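Local coordinates for protein putative acyl-CoA thioester hydrolase YbhC (PDB 3GRH) that is a putative thioesterase of the outer membrane, a lipoprotein of the pectinesterase family that neither binds pectin nor shows pectinesterase activity, at residues 189-194 with 256-261; 380-385 with 392-397. All coordinates share one frame; numbering follows the deposited sequence.

Contact 1: residues 189-194 with 256-261; sequences GVLCSA and VQNRLE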
# COMPACT_ATOMS: atom_id res chain seq x y z
N GLY A 189 5.52 -2.67 17.68
CA GLY A 189 4.58 -1.84 16.92
C GLY A 189 4.50 -2.07 15.43
O GLY A 189 5.43 -2.61 14.84
N VAL A 190 3.40 -1.64 14.82
CA VAL A 190 3.17 -1.90 13.38
C VAL A 190 4.27 -1.30 12.53
O VAL A 190 4.68 -1.90 11.50
CB VAL A 190 1.78 -1.39 12.95
CG1 VAL A 190 1.62 0.09 13.20
CG2 VAL A 190 1.43 -1.74 11.47
N LEU A 191 4.73 -0.11 12.88
CA LEU A 191 5.74 0.59 12.07
C LEU A 191 7.14 -0.08 12.12
O LEU A 191 8.08 0.45 11.50
CB LEU A 191 5.87 2.08 12.47
CG LEU A 191 4.65 2.93 12.09
CD1 LEU A 191 4.97 4.38 12.18
CD2 LEU A 191 4.17 2.65 10.65
N CYS A 192 7.29 -1.17 12.84
CA CYS A 192 8.50 -1.95 12.81
C CYS A 192 8.24 -3.36 12.36
O CYS A 192 9.16 -4.18 12.39
CB CYS A 192 9.07 -2.06 14.19
SG CYS A 192 9.55 -0.43 14.87
N SER A 193 7.03 -3.69 11.97
CA SER A 193 6.72 -5.09 11.63
C SER A 193 6.93 -5.42 10.17
O SER A 193 6.65 -6.50 9.76
CB SER A 193 5.24 -5.43 11.99
OG SER A 193 4.35 -4.72 11.11
N ALA A 194 7.42 -4.48 9.37
CA ALA A 194 7.56 -4.73 7.93
C ALA A 194 8.66 -5.67 7.56
O ALA A 194 9.79 -5.47 8.03
CB ALA A 194 7.69 -3.36 7.12
N VAL A 256 13.49 10.23 8.52
CA VAL A 256 14.38 9.34 9.26
C VAL A 256 14.00 9.01 10.72
O VAL A 256 14.52 8.06 11.30
CB VAL A 256 15.81 9.88 9.25
CG1 VAL A 256 16.34 9.88 7.83
CG2 VAL A 256 15.85 11.23 9.91
N GLN A 257 13.05 9.76 11.28
CA GLN A 257 12.50 9.49 12.61
C GLN A 257 11.51 8.31 12.78
O GLN A 257 11.11 7.98 13.90
CB GLN A 257 11.78 10.75 13.09
CG GLN A 257 12.66 11.91 13.37
CD GLN A 257 11.93 12.95 14.22
OE1 GLN A 257 11.88 12.84 15.45
NE2 GLN A 257 11.37 13.96 13.56
N ASN A 258 11.14 7.65 11.68
CA ASN A 258 10.19 6.54 11.73
C ASN A 258 8.88 6.85 12.46
O ASN A 258 8.53 6.20 13.44
CB ASN A 258 10.88 5.27 12.27
CG ASN A 258 10.08 4.03 12.04
OD1 ASN A 258 9.23 4.01 11.21
ND2 ASN A 258 10.40 2.97 12.78
N ARG A 259 8.12 7.82 11.94
CA ARG A 259 6.81 8.13 12.46
C ARG A 259 6.10 8.93 11.41
O ARG A 259 6.78 9.57 10.57
CB ARG A 259 6.88 8.98 13.70
CG ARG A 259 7.74 10.16 13.58
CD ARG A 259 8.02 10.72 14.94
NE ARG A 259 8.52 12.09 14.87
CZ ARG A 259 8.88 12.81 15.93
NH1 ARG A 259 8.82 12.30 17.16
NH2 ARG A 259 9.31 14.06 15.76
N LEU A 260 4.78 8.91 11.46
CA LEU A 260 4.00 9.70 10.49
C LEU A 260 4.27 11.19 10.75
O LEU A 260 4.50 11.62 11.89
CB LEU A 260 2.52 9.37 10.55
CG LEU A 260 2.19 8.00 10.05
CD1 LEU A 260 0.73 7.61 10.38
CD2 LEU A 260 2.47 7.90 8.56
N GLU A 261 4.30 11.94 9.66
CA GLU A 261 4.70 13.36 9.61
C GLU A 261 3.52 14.21 9.15
O GLU A 261 2.54 13.69 8.63
CB GLU A 261 5.80 13.62 8.52
CG GLU A 261 7.18 13.15 8.85
CD GLU A 261 8.26 13.66 7.87
OE1 GLU A 261 7.95 14.36 6.86
OE2 GLU A 261 9.46 13.37 8.12
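The side-chain amide of Asn258 is gripped at both ends, OD1 accepting from Arg229 NH1 and ND2 making a weak bond with Ser179 OG, and so held it lies against Leu191 and Cys192. Between the two loops, contact is by van der Waals packing alone. Asn258 has a left-handed backbone conformation, which asparagine tolerates better than most residues, and its CG stands anti to the backbone N (chi1 -166°), carrying the amide to the short 3-10 turn 190-192. There OD1 lies 4.1 Å from Leu191 CB, and ND2 lies 4.1 Å from Cys192 SG. The separation of 3.7 Å between ND2 of Asn258 and Leu191 O is too long to count as a bond.

Both loops belong to the right-handed parallel beta-helix of the pectinesterase family, one preceding strand 196-198 and the other following strand 249-251. Cys192 ties its turn to helix 174-181 through the disulfide with Cys180, and Trp157 NE1 donates to its carbonyl O. Ser193 suits the end of the turn, which it braces by giving Val190 O two hydrogen bonds, from Ser193 OG (2.9 Å) and Ser193 N (3.0 Å).

Leu191 does the apolar work. One of its methyls, CD1, rests against the backbone of the opposite loop, 4.2 Å from the CA of Arg259, whose CB points away from the turn. The leucine also packs on Phe250 and the side chain of Arg229, about 12 Å from the side chain of Asp280, the predicted nucleophile.

Contact 2: residues 380-385 with 392-397; sequences AGNTGS and IQRNLN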
# COMPACT_ATOMS: atom_id res chain seq x y z
N ALA A 380 -19.68 8.29 8.24
CA ALA A 380 -20.67 9.30 7.82
C ALA A 380 -20.42 9.72 6.42
O ALA A 380 -19.45 10.38 6.13
CB ALA A 380 -20.56 10.54 8.74
N GLY A 381 -21.28 9.30 5.51
CA GLY A 381 -21.12 9.60 4.13
C GLY A 381 -21.90 10.84 3.80
O GLY A 381 -23.03 11.03 4.28
N ASN A 382 -21.32 11.70 2.98
CA ASN A 382 -21.96 12.97 2.61
C ASN A 382 -22.68 12.87 1.30
O ASN A 382 -22.09 12.61 0.27
CB ASN A 382 -20.91 14.05 2.45
CG ASN A 382 -21.49 15.41 2.27
OD1 ASN A 382 -22.75 15.64 2.19
ND2 ASN A 382 -20.60 16.37 2.24
N THR A 383 -23.99 12.97 1.33
CA THR A 383 -24.78 12.90 0.11
C THR A 383 -25.11 14.27 -0.44
O THR A 383 -25.69 14.42 -1.51
CB THR A 383 -26.04 12.09 0.26
OG1 THR A 383 -26.86 12.69 1.26
CG2 THR A 383 -25.71 10.68 0.59
N GLY A 384 -24.69 15.29 0.27
CA GLY A 384 -24.75 16.68 -0.23
C GLY A 384 -26.15 17.25 -0.41
O GLY A 384 -27.13 16.78 0.17
N SER A 385 -26.23 18.26 -1.26
CA SER A 385 -27.53 18.83 -1.62
C SER A 385 -27.52 19.13 -3.08
O SER A 385 -26.54 18.91 -3.75
CB SER A 385 -27.90 20.10 -0.81
OG SER A 385 -26.79 20.99 -0.67
N ILE A 392 -25.61 18.26 -8.03
CA ILE A 392 -25.20 17.84 -6.68
C ILE A 392 -24.10 18.75 -6.26
O ILE A 392 -23.20 19.05 -7.07
CB ILE A 392 -24.69 16.39 -6.67
CG1 ILE A 392 -25.88 15.44 -6.90
CG2 ILE A 392 -23.90 16.04 -5.36
CD1 ILE A 392 -25.52 14.11 -7.54
N GLN A 393 -24.22 19.23 -5.03
CA GLN A 393 -23.22 20.05 -4.39
C GLN A 393 -22.77 19.46 -3.06
O GLN A 393 -23.58 19.24 -2.16
CB GLN A 393 -23.78 21.43 -4.15
CG GLN A 393 -23.48 22.43 -5.22
CD GLN A 393 -24.21 23.72 -4.96
OE1 GLN A 393 -24.66 23.97 -3.83
NE2 GLN A 393 -24.36 24.54 -5.99
N ARG A 394 -21.48 19.25 -2.91
CA ARG A 394 -20.96 18.98 -1.58
C ARG A 394 -19.49 19.26 -1.55
O ARG A 394 -18.84 19.22 -2.58
CB ARG A 394 -21.34 17.59 -1.10
CG ARG A 394 -21.06 16.59 -2.14
CD ARG A 394 -21.34 15.13 -1.80
NE ARG A 394 -21.28 14.48 -3.11
CZ ARG A 394 -21.70 13.26 -3.42
NH1 ARG A 394 -22.12 12.41 -2.52
NH2 ARG A 394 -21.68 12.87 -4.67
N ASN A 395 -19.00 19.65 -0.40
CA ASN A 395 -17.57 19.86 -0.23
C ASN A 395 -16.94 18.50 0.03
O ASN A 395 -17.14 17.88 1.10
CB ASN A 395 -17.35 20.81 0.93
CG ASN A 395 -15.88 20.98 1.31
OD1 ASN A 395 -14.98 20.40 0.72
ND2 ASN A 395 -15.66 21.79 2.39
N LEU A 396 -16.16 18.02 -0.91
CA LEU A 396 -15.57 16.71 -0.80
C LEU A 396 -14.50 16.60 0.26
O LEU A 396 -14.01 15.47 0.49
CB LEU A 396 -14.98 16.30 -2.16
CG LEU A 396 -15.98 16.24 -3.28
CD1 LEU A 396 -15.27 16.10 -4.66
CD2 LEU A 396 -16.96 15.04 -3.05
N ASN A 397 -14.11 17.73 0.88
CA ASN A 397 -13.08 17.72 1.90
C ASN A 397 -13.62 18.14 3.27
O ASN A 397 -12.85 18.33 4.21
CB ASN A 397 -11.90 18.55 1.46
CG ASN A 397 -11.26 17.96 0.22
OD1 ASN A 397 -11.31 18.59 -0.88
ND2 ASN A 397 -10.75 16.75 0.33
O HOH W 1 -18.03 15.57 2.02
O HOH W 2 -21.23 19.34 1.56
O HOH W 3 -23.60 20.10 0.37
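A two-stranded antiparallel beta-hairpin, strands 385-387 and 391-393, projects near the C-terminal end of the beta-helix, and this contact closes its base. Ser385 and Gln393 form a hydrogen-bonded pair: Gln393 N donates to Ser385 O (2.7 Å) and Ser385 N to Gln393 O (3.0 Å), with both polar side chains on the same exposed face. Glycine suits position 384, just before the pair: phi is positive, and Gly384 CA lies directly against Arg394 CB (3.6 Å) and Gln393 O, on the side where a side chain would point.

Beyond the strands Arg394 takes over. Its CG sits between the backbone N and the carbonyl carbon (chi1 48°), and the chain extends from there past Asn382 in the opposite direction, bringing NH1 to Asn382 O at 2.8 Å in a nearly straight bond (163°) that lies in both the carbonyl and guanidinium planes. The guanidinium also binds the N-terminal part of the chain, through a salt bridge to Glu44 and bonds to Pro32 O and Ile39 O.

The Asn382 amide, 88° from the guanidinium plane, works at both ends. OD1 closes an Asx turn by accepting from Gly384 N, above the amide plane. ND2 donates to two waters, one donating onward to Asn395 O, the other accepting from Asn395 N at 3.0 Å.

How the contacts relate
Along the chain the two contacts follow in series, neither enclosing nor crossing the other. Contact 1 closes a long loop: the 61 residues between 189-194 and 256-261 hold 25 in strands, running from 196-198 to 249-251, so it joins two loops on one flank of the beta-helix. The chain then adds further coils up to strand 369-373 before contact 2, where six residues separate 380-385 from 392-397 and, with the segment ends, form a hairpin. Though local in sequence, contact 2 ties that hairpin's base to the N-terminal region around helix 42-45. The centres of contacts 1 and 2 lie 33 Å apart and their nearest atoms about 16 Å apart, without touching.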